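Local coordinates for protein geranylgeranyl pyrophosphate synthase (Corynebacterium glutamicum, PDB 3LK5) that probably catalyses magnesium-dependent condensation of allylic diphosphates with isopentenyl diphosphate in isoprenoid biosynthesis, as a prenyltransferase of the FPP/GGPP synthase family, at residues A201-E206 with G280-L285; D276-K281 with K310-E315; G250-L255 with Q335-L340; L290-K295 with R325-E330. All coordinates share one frame; numbering follows the deposited sequence. Where two conformers were deposited one is given.

Contact 1 of 4, residues A201-E206 with G280-L285; sequences ANESVE and GKRTVL
Asn202 turns its backbone to Arg282 and its side chain to its own segment: Asn202 OD1 accepts from Ser204 N at 2.9 Å, nearly straight (N-H...O 168°), an Asx turn that shapes the approach to the helix N-capped by Ser204. Across the contact no hydrogen bond forms, and the guanidinium of Arg282 is laid against backbone instead. Over one face, toward the rim, sit Ala201 CA and Asn202 N, while Ala201 CB comes within 3.4 Å of Arg282 NH2. A bend at chi2 (-78°) folds the arginine chain back against the turn and brings Arg282 CD to 3.2 Å from Asn202 O. The Glu203 carboxylate, almost parallel to the guanidinium plane, makes its salt bridge with Arg305; Glu203 OE2 stays 4.8 Å from Arg282 NH1, probably near enough for weak attraction at most, and Glu203 CG touches Arg282 NH1 at 4.0 Å. The side chain of Arg282 is about 5 Å from that of Asp194, which binds magnesium in this protein, though no metal is bound here. Val284 CG2 meets Val205 O at 4.3 Å, where helices 205-231 and 284-296 begin side by side; Leu255 of helix 236-263 and Arg336 of helix 329-347 pack against Val284.

Contact 2 of 4, residues D276-K281 with K310-E315; sequences DIREGK and KVTSPE
The guanidinium of Arg278 stays clear of Val311 and the rest of 310-315, which the arginine touches through its aliphatic stem; its flat end turns back to its own segment, where Arg278 NH2 makes a salt bridge with Glu279 OE1 at 3.2 Å. Segment 276-281 ends a short helix in a Schellman motif: Gly280 takes a positive phi of 67°, Gly280 N bonds to Ile277 O at 3.0 Å, and Lys281 N reaches Asp276 O at 3.2 Å. The chain thus leaves helix 275-278 beside the loop that leads to helix 314-326. One apolar pair joins them: Val311 CG2 meets Ile277 CG2 at 4.2 Å. Ile277 is also covered by Ile317, Thr321 and Ile324 of helix 314-326, which makes it the buried member of an otherwise surface contact. The backbone of Ile277 also hydrogen-bonds to Gly309. On the outer side, the bend of the arginine chain at chi3 (53°) carries the charge off while its methylenes remain by the loop. The side chain of Arg278 is about 7 Å from that of Asp112, which binds magnesium in this protein, though none is bound here. Against the loop itself, Arg278 CG rests 3.4 Å from Val311 O.

Contact 3 of 4, residues G250-L255 with Q335-L340; sequences GIAFQL and QRISQL
Leu255 packs among Arg336, Ile337 and Leu340 through its CB and CD1. Its CB lies 3.6 Å from Ile337 CG1, with Ile337 CD1 a little farther off. With CG anti to the carbonyl carbon (chi1 -63°), the branch then runs on across the gap. At the tip, Leu255 CD1 meets Arg336 CB at 3.9 Å and Leu340 CD1 at 4.1 Å, whereas the other methyl, Leu255 CD2, faces Val284 at the start of helix 284-296. Leu255 and Ile337 lie alongside, pointing opposite ways, while the stem of Arg336 runs roughly perpendicular to Leu255.

One turn earlier, the small Ala252 lets the backbones close in, its CA standing 4.8 Å from that of Ile337, and Ala252 CB abuts Leu340 CB at 3.9 Å. Leu340 CD1 also presses on Ile251 CG2, at 3.5 Å the shortest apolar approach here. The two helical segments run antiparallel at 154°, their axes 8.8 Å apart, a close pairing within the all-helical fold of polyprenyl synthases. Helix 236-263 carries Gln254, which hydrogen-bonds to Asp258 in what is, by family resemblance, the second aspartate-rich motif.

Thr369 of helix 355-369 touches Ala252 and Ile337. The interface is made almost wholly of aliphatic groups, with no hydrogen bond across it; Arg336 contributes its CB and sends its guanidinium out to a salt bridge. The two helices are therefore held together by close hydrophobic packing, with the arginine's charge paired to Asp209 on helix 205-231.

Contact 4 of 4, residues L290-K295 with R325-E330; sequences LQRADK and RATGAE
Ala293 and Thr327 bring their CA atoms to 5.8 Å where the chain passes from helix 314-326 into helix 329-347 through Gly328, whose positive phi (87°) breaks the helix just before the next begins. This helix-to-helix junction contains an ST turn: Thr327 OG1 accepts from Ala329 N at 3.1 Å, and the same oxygen is hydrogen-bonded to Ile324 O in the preceding helix. Thr327 thereby ties together the end of one helix and the start of the other. Its OG1 sits between the backbone N and the carbonyl carbon, which leaves CG2 anti to the carbonyl carbon and facing helix 284-296, where it meets Ala293 CB at 3.8 Å.

Arg292 does most of the touching from the other side. Extended from CG to NE, it runs over the junction, with Arg292 CB 3.9 Å from Thr327 CB and Arg292 CD 4.0 Å from Ala329 CB. Its guanidinium lies against the glycine, Gly328 O standing 4.0 Å above the plane and over its centre. Two donors grip the carbonyl of Thr327: Gln296 NE2, from the end of helix 284-296, and Arg292 NH1. Glu332 takes Arg292 NE in a salt bridge, and these two bonds of the arginine probably restrict its rotation. The contact is away from the metal site and joins helix 284-296 to the corner between the two later helices. The bond from Arg292 NH1 to Thr327 O is 3.0 Å long and bent (N-H...O 136°), lying in the carbonyl plane but tilted 31° from that of the guanidinium.

In the fold
Contacts 1, 2 and 4 gather on one side of the chain's centre, their centres 13 to 18 Å apart; contact 3 lies 16 Å from contact 1 and nearer the middle of the chain. Contacts 1 and 2 share Gly280 and Lys281, the link from helix 275-278 to helix 284-296. That second helix also serves contact 4, which shares helix 329-347 with contact 3 and helix 314-326 with contact 2. Val284 touches Leu255 and Arg336, joining contacts 1 and 3 directly. Along the chain, contact 1 closes before contact 4 opens, and 250-255 with 335-340 encloses both contacts 2 and 4. Contacts 1 and 2 lie near the magnesium-binding aspartates; contacts 3 and 4 pack helices farther away.

Contact 1 of 4, residues A201-E206 with G280-L285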
# COMPACT_ATOMS: atom_id res chain seq x y z
N ALA A 201 21.63 0.98 15.27
CA ALA A 201 22.39 2.18 15.63
C ALA A 201 23.66 2.22 14.78
O ALA A 201 24.76 2.32 15.29
CB ALA A 201 22.74 2.16 17.13
N ASN A 202 23.48 2.10 13.47
CA ASN A 202 24.58 2.02 12.50
C ASN A 202 25.13 3.42 12.14
O ASN A 202 24.35 4.37 11.98
CB ASN A 202 24.06 1.26 11.27
CG ASN A 202 25.11 1.08 10.20
OD1 ASN A 202 25.60 2.05 9.61
ND2 ASN A 202 25.39 -0.18 9.86
N GLU A 203 26.46 3.54 12.02
CA GLU A 203 27.08 4.86 11.88
C GLU A 203 27.74 5.08 10.51
O GLU A 203 28.56 6.00 10.36
CB GLU A 203 28.13 5.09 13.00
CG GLU A 203 27.60 4.88 14.43
CD GLU A 203 28.70 4.97 15.49
OE1 GLU A 203 29.87 5.27 15.13
OE2 GLU A 203 28.40 4.77 16.68
N SER A 204 27.40 4.26 9.51
CA SER A 204 28.00 4.41 8.18
C SER A 204 27.50 5.68 7.48
O SER A 204 26.27 5.86 7.36
CB SER A 204 27.64 3.22 7.29
OG SER A 204 28.11 3.43 5.97
N VAL A 205 28.44 6.50 7.00
CA VAL A 205 28.13 7.70 6.20
C VAL A 205 27.56 7.24 4.85
O VAL A 205 26.55 7.79 4.36
CB VAL A 205 29.39 8.56 5.96
CG1 VAL A 205 29.06 9.78 5.10
CG2 VAL A 205 29.98 9.04 7.28
N GLU A 206 28.19 6.20 4.30
CA GLU A 206 27.81 5.60 3.01
C GLU A 206 26.38 5.11 3.01
O GLU A 206 25.65 5.26 2.01
CB GLU A 206 28.69 4.39 2.73
CG GLU A 206 29.39 4.44 1.40
CD GLU A 206 30.48 5.49 1.40
OE1 GLU A 206 31.30 5.52 2.35
OE2 GLU A 206 30.52 6.31 0.44
N GLY A 280 16.46 9.95 17.37
CA GLY A 280 17.57 9.09 16.93
C GLY A 280 17.76 8.88 15.43
O GLY A 280 18.18 7.80 15.00
N LYS A 281 17.47 9.91 14.62
CA LYS A 281 17.67 9.79 13.15
C LYS A 281 19.13 9.51 12.81
O LYS A 281 20.03 10.17 13.35
CB LYS A 281 17.23 11.08 12.42
CG LYS A 281 15.72 11.36 12.37
CD LYS A 281 15.05 10.87 11.06
CE LYS A 281 15.36 11.74 9.82
NZ LYS A 281 14.36 12.85 9.57
N ARG A 282 19.36 8.58 11.90
CA ARG A 282 20.72 8.26 11.48
C ARG A 282 21.18 9.06 10.24
O ARG A 282 21.24 8.55 9.12
CB ARG A 282 20.90 6.76 11.27
CG ARG A 282 20.74 6.00 12.56
CD ARG A 282 22.00 6.11 13.38
NE ARG A 282 21.78 5.78 14.78
CZ ARG A 282 22.71 5.88 15.74
NH1 ARG A 282 23.96 6.24 15.46
NH2 ARG A 282 22.39 5.57 16.99
N THR A 283 21.52 10.32 10.49
CA THR A 283 21.83 11.26 9.43
C THR A 283 23.29 11.23 9.01
O THR A 283 24.19 10.69 9.72
CB THR A 283 21.43 12.68 9.90
OG1 THR A 283 22.15 13.01 11.10
CG2 THR A 283 19.93 12.76 10.20
N VAL A 284 23.57 11.83 7.86
CA VAL A 284 24.94 12.10 7.46
C VAL A 284 25.62 13.04 8.49
O VAL A 284 26.79 12.82 8.83
CB VAL A 284 25.01 12.73 6.05
CG1 VAL A 284 26.39 13.35 5.78
CG2 VAL A 284 24.66 11.63 4.98
N LEU A 285 24.89 14.05 8.97
CA LEU A 285 25.39 14.94 10.05
C LEU A 285 25.88 14.12 11.26
O LEU A 285 27.02 14.29 11.76
CB LEU A 285 24.29 15.90 10.51
CG LEU A 285 24.57 16.85 11.69
CD1 LEU A 285 25.72 17.82 11.39
CD2 LEU A 285 23.35 17.61 12.20

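Contact 2 of 4, residues D276-K281 with K310-E315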
# COMPACT_ATOMS: atom_id res chain seq x y z
N ASP A 276 15.17 15.65 15.82
CA ASP A 276 15.96 14.59 15.19
C ASP A 276 16.92 13.91 16.16
O ASP A 276 17.29 12.76 15.95
CB ASP A 276 16.75 15.10 13.98
CG ASP A 276 15.90 15.23 12.72
OD1 ASP A 276 14.70 14.88 12.74
OD2 ASP A 276 16.43 15.67 11.69
N ILE A 277 17.34 14.65 17.19
CA ILE A 277 18.19 14.06 18.25
C ILE A 277 17.34 13.11 19.11
O ILE A 277 17.68 11.94 19.30
CB ILE A 277 18.86 15.13 19.14
CG1 ILE A 277 19.78 16.07 18.35
CG2 ILE A 277 19.67 14.47 20.27
CD1 ILE A 277 20.82 15.39 17.50
N ARG A 278 16.21 13.65 19.61
CA ARG A 278 15.24 12.90 20.41
C ARG A 278 14.75 11.63 19.73
O ARG A 278 14.55 10.63 20.40
CB ARG A 278 14.04 13.78 20.80
CG ARG A 278 13.08 13.13 21.80
CD ARG A 278 11.66 13.69 21.67
NE ARG A 278 11.18 13.61 20.29
CZ ARG A 278 10.53 12.57 19.77
NH1 ARG A 278 10.25 11.50 20.51
NH2 ARG A 278 10.15 12.60 18.49
N GLU A 279 14.60 11.67 18.40
CA GLU A 279 14.08 10.56 17.61
C GLU A 279 15.19 9.58 17.18
O GLU A 279 14.90 8.51 16.67
CB GLU A 279 13.36 11.11 16.37
CG GLU A 279 12.30 10.21 15.74
CD GLU A 279 10.91 10.85 15.73
OE1 GLU A 279 10.80 12.06 15.41
OE2 GLU A 279 9.92 10.14 16.03
N GLY A 280 16.46 9.95 17.37
CA GLY A 280 17.57 9.09 16.93
C GLY A 280 17.76 8.88 15.43
O GLY A 280 18.18 7.80 15.00
N LYS A 281 17.47 9.91 14.62
CA LYS A 281 17.67 9.79 13.15
C LYS A 281 19.13 9.51 12.81
O LYS A 281 20.03 10.17 13.35
CB LYS A 281 17.23 11.08 12.42
CG LYS A 281 15.72 11.36 12.37
CD LYS A 281 15.05 10.87 11.06
CE LYS A 281 15.36 11.74 9.82
NZ LYS A 281 14.36 12.85 9.57
N LYS A 310 17.58 8.71 22.80
CA LYS A 310 17.36 8.29 24.19
C LYS A 310 17.04 9.46 25.13
O LYS A 310 16.31 9.30 26.09
CB LYS A 310 18.55 7.50 24.72
CG LYS A 310 18.79 6.18 23.99
CD LYS A 310 20.07 5.50 24.44
CE LYS A 310 20.76 4.79 23.29
NZ LYS A 310 22.18 4.50 23.63
N VAL A 311 17.60 10.64 24.85
CA VAL A 311 17.29 11.82 25.66
C VAL A 311 15.98 12.48 25.24
O VAL A 311 15.48 12.26 24.12
CB VAL A 311 18.44 12.85 25.66
CG1 VAL A 311 19.69 12.27 26.31
CG2 VAL A 311 18.74 13.35 24.25
N THR A 312 15.43 13.30 26.13
CA THR A 312 14.10 13.88 26.00
C THR A 312 14.06 15.38 26.33
O THR A 312 13.44 16.16 25.60
CB THR A 312 13.08 13.05 26.88
OG1 THR A 312 12.29 12.23 26.03
CG2 THR A 312 12.17 13.94 27.75
N SER A 313 14.72 15.78 27.41
CA SER A 313 14.65 17.16 27.88
C SER A 313 15.36 18.13 26.91
O SER A 313 16.38 17.77 26.32
CB SER A 313 15.23 17.28 29.29
OG SER A 313 16.64 17.41 29.27
N PRO A 314 14.81 19.35 26.77
CA PRO A 314 15.46 20.37 25.92
C PRO A 314 16.94 20.55 26.29
O PRO A 314 17.77 20.62 25.39
CB PRO A 314 14.66 21.64 26.24
CG PRO A 314 13.30 21.14 26.60
CD PRO A 314 13.52 19.82 27.30
N GLU A 315 17.23 20.60 27.59
CA GLU A 315 18.59 20.76 28.10
C GLU A 315 19.55 19.65 27.63
O GLU A 315 20.63 19.93 27.09
CB GLU A 315 18.57 20.87 29.65
CG GLU A 315 17.68 22.00 30.23
CD GLU A 315 16.14 21.72 30.20
OE1 GLU A 315 15.69 20.61 29.79
OE2 GLU A 315 15.38 22.65 30.59

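Contact 3 of 4, residues G250-L255 with Q335-L340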
# COMPACT_ATOMS: atom_id res chain seq x y z
N GLY A 250 17.88 16.77 -4.62
CA GLY A 250 17.16 15.95 -3.63
C GLY A 250 18.04 15.57 -2.44
O GLY A 250 17.56 15.57 -1.27
N ILE A 251 19.30 15.22 -2.72
CA ILE A 251 20.23 14.91 -1.62
C ILE A 251 20.47 16.19 -0.79
O ILE A 251 20.38 16.16 0.44
CB ILE A 251 21.58 14.29 -2.12
CG1 ILE A 251 21.33 12.86 -2.68
CG2 ILE A 251 22.65 14.24 -0.97
CD1 ILE A 251 22.45 12.39 -3.56
N ALA A 252 20.74 17.31 -1.47
CA ALA A 252 20.96 18.58 -0.75
C ALA A 252 19.77 18.95 0.12
O ALA A 252 19.92 19.46 1.23
CB ALA A 252 21.29 19.71 -1.75
N PHE A 253 18.55 18.72 -0.41
CA PHE A 253 17.35 19.00 0.35
C PHE A 253 17.30 18.18 1.65
O PHE A 253 16.98 18.73 2.71
CB PHE A 253 16.11 18.71 -0.53
CG PHE A 253 14.81 18.65 0.20
CD1 PHE A 253 14.13 19.83 0.54
CD2 PHE A 253 14.23 17.42 0.54
CE1 PHE A 253 12.88 19.79 1.21
CE2 PHE A 253 12.98 17.35 1.22
CZ PHE A 253 12.32 18.55 1.55
N GLN A 254 17.61 16.88 1.59
CA GLN A 254 17.59 16.07 2.81
C GLN A 254 18.66 16.56 3.79
O GLN A 254 18.43 16.61 5.00
CB GLN A 254 17.87 14.60 2.54
CG GLN A 254 17.67 13.77 3.83
CD GLN A 254 16.30 13.95 4.40
OE1 GLN A 254 15.33 13.80 3.67
NE2 GLN A 254 16.19 14.30 5.68
N LEU A 255 19.83 16.87 3.25
CA LEU A 255 20.92 17.42 4.14
C LEU A 255 20.49 18.70 4.84
O LEU A 255 20.75 18.87 6.04
CB LEU A 255 22.21 17.64 3.37
CG LEU A 255 22.88 16.39 2.77
CD1 LEU A 255 24.10 16.85 1.95
CD2 LEU A 255 23.30 15.38 3.86
N GLN A 335 29.02 22.46 3.30
CA GLN A 335 29.83 22.38 2.08
C GLN A 335 29.25 21.41 1.05
O GLN A 335 29.23 21.70 -0.15
CB GLN A 335 31.31 22.03 2.40
CG GLN A 335 32.09 23.22 3.05
CD GLN A 335 33.33 22.81 3.91
OE1 GLN A 335 33.85 23.64 4.70
NE2 GLN A 335 33.77 21.55 3.78
N ARG A 336 28.79 20.25 1.51
CA ARG A 336 28.16 19.28 0.60
C ARG A 336 26.90 19.87 -0.04
O ARG A 336 26.67 19.70 -1.24
CB ARG A 336 27.75 18.03 1.37
CG ARG A 336 28.89 17.12 1.73
CD ARG A 336 28.30 15.83 2.24
NE ARG A 336 29.29 14.92 2.78
CZ ARG A 336 29.12 13.60 2.80
NH1 ARG A 336 27.99 13.05 2.31
NH2 ARG A 336 30.06 12.83 3.33
N ILE A 337 26.10 20.59 0.76
CA ILE A 337 24.85 21.21 0.25
C ILE A 337 25.21 22.21 -0.85
O ILE A 337 24.61 22.24 -1.94
CB ILE A 337 24.06 21.88 1.42
CG1 ILE A 337 23.50 20.81 2.39
CG2 ILE A 337 22.90 22.80 0.92
CD1 ILE A 337 22.95 21.41 3.68
N SER A 338 26.24 23.03 -0.58
CA SER A 338 26.68 24.03 -1.55
C SER A 338 27.10 23.39 -2.87
O SER A 338 26.69 23.85 -3.96
CB SER A 338 27.83 24.86 -0.95
OG SER A 338 27.29 25.75 0.00
N GLN A 339 27.93 22.35 -2.78
CA GLN A 339 28.47 21.64 -3.93
C GLN A 339 27.34 21.03 -4.77
O GLN A 339 27.31 21.14 -6.01
CB GLN A 339 29.33 20.46 -3.44
CG GLN A 339 30.74 20.74 -2.97
CD GLN A 339 31.48 19.42 -2.67
OE1 GLN A 339 31.32 18.82 -1.60
NE2 GLN A 339 32.29 18.97 -3.63
N LEU A 340 26.44 20.34 -4.08
CA LEU A 340 25.30 19.68 -4.73
C LEU A 340 24.31 20.66 -5.36
O LEU A 340 23.71 20.37 -6.42
CB LEU A 340 24.57 18.79 -3.73
CG LEU A 340 25.28 17.49 -3.35
CD1 LEU A 340 24.67 16.88 -2.09
CD2 LEU A 340 25.21 16.54 -4.51

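Contact 4 of 4, residues L290-K295 with R325-E330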
# COMPACT_ATOMS: atom_id res chain seq x y z
N LEU A 290 30.21 11.74 14.64
CA LEU A 290 30.80 10.65 15.42
C LEU A 290 32.17 10.30 14.89
O LEU A 290 33.11 10.14 15.67
CB LEU A 290 29.89 9.42 15.48
CG LEU A 290 28.63 9.62 16.32
CD1 LEU A 290 27.59 8.49 16.05
CD2 LEU A 290 28.98 9.71 17.81
N GLN A 291 32.30 10.25 13.57
CA GLN A 291 33.61 10.07 12.92
C GLN A 291 34.65 11.07 13.49
O GLN A 291 35.77 10.71 13.88
CB GLN A 291 33.42 10.34 11.43
CG GLN A 291 34.43 9.79 10.48
CD GLN A 291 33.82 9.59 9.08
OE1 GLN A 291 33.06 8.63 8.86
NE2 GLN A 291 34.17 10.47 8.15
N ARG A 292 34.25 12.33 13.53
CA ARG A 292 35.14 13.38 14.00
C ARG A 292 35.35 13.37 15.51
O ARG A 292 36.48 13.53 15.98
CB ARG A 292 34.56 14.73 13.59
CG ARG A 292 34.52 14.96 12.13
CD ARG A 292 33.70 16.21 11.85
NE ARG A 292 34.03 16.70 10.54
CZ ARG A 292 35.00 17.56 10.30
NH1 ARG A 292 35.70 18.09 11.30
NH2 ARG A 292 35.25 17.94 9.06
N ALA A 293 34.29 13.17 16.28
CA ALA A 293 34.38 13.24 17.75
C ALA A 293 35.27 12.14 18.30
O ALA A 293 35.98 12.35 19.31
CB ALA A 293 33.01 13.15 18.39
N ASP A 294 35.20 10.97 17.66
CA ASP A 294 36.09 9.84 18.01
C ASP A 294 37.55 10.26 17.95
O ASP A 294 38.36 9.74 18.72
CB ASP A 294 35.84 8.63 17.10
CG ASP A 294 34.69 7.77 17.58
OD1 ASP A 294 34.23 7.94 18.74
OD2 ASP A 294 34.21 6.91 16.79
N LYS A 295 37.89 11.19 17.04
CA LYS A 295 39.25 11.74 16.91
C LYS A 295 39.54 12.96 17.82
O LYS A 295 40.69 13.27 18.12
CB LYS A 295 39.53 12.14 15.45
CG LYS A 295 39.44 10.98 14.43
CD LYS A 295 40.84 10.47 14.12
CE LYS A 295 40.83 9.08 13.48
NZ LYS A 295 42.11 8.35 13.88
N ARG A 325 27.94 20.22 17.09
CA ARG A 325 28.49 21.44 16.50
C ARG A 325 30.02 21.55 16.68
O ARG A 325 30.74 21.93 15.72
CB ARG A 325 27.85 22.70 17.10
CG ARG A 325 28.16 23.96 16.25
CD ARG A 325 27.94 25.28 17.04
NE ARG A 325 26.65 25.30 17.75
CZ ARG A 325 25.47 25.57 17.17
NH1 ARG A 325 25.40 25.87 15.86
NH2 ARG A 325 24.37 25.55 17.90
N ALA A 326 30.50 21.22 17.88
CA ALA A 326 31.95 21.39 18.17
C ALA A 326 32.83 20.48 17.31
O ALA A 326 34.03 20.74 17.18
CB ALA A 326 32.24 21.17 19.68
N THR A 327 32.24 19.44 16.71
CA THR A 327 33.00 18.51 15.87
C THR A 327 33.41 19.12 14.52
O THR A 327 34.34 18.63 13.87
CB THR A 327 32.25 17.20 15.58
OG1 THR A 327 31.11 17.50 14.77
CG2 THR A 327 31.79 16.44 16.86
N GLY A 328 32.72 20.17 14.09
CA GLY A 328 32.92 20.67 12.72
C GLY A 328 32.05 20.00 11.65
O GLY A 328 32.12 20.37 10.46
N ALA A 329 31.24 19.01 12.04
CA ALA A 329 30.45 18.27 11.07
C ALA A 329 29.42 19.16 10.37
O ALA A 329 29.14 18.95 9.20
CB ALA A 329 29.76 17.05 11.71
N GLU A 330 28.85 20.14 11.08
CA GLU A 330 27.84 21.03 10.47
C GLU A 330 28.40 21.75 9.22
O GLU A 330 27.78 21.77 8.14
CB GLU A 330 27.26 21.99 11.51
CG GLU A 330 26.24 23.00 10.92
CD GLU A 330 25.73 23.96 11.95
OE1 GLU A 330 26.43 24.17 13.00
OE2 GLU A 330 24.65 24.53 11.73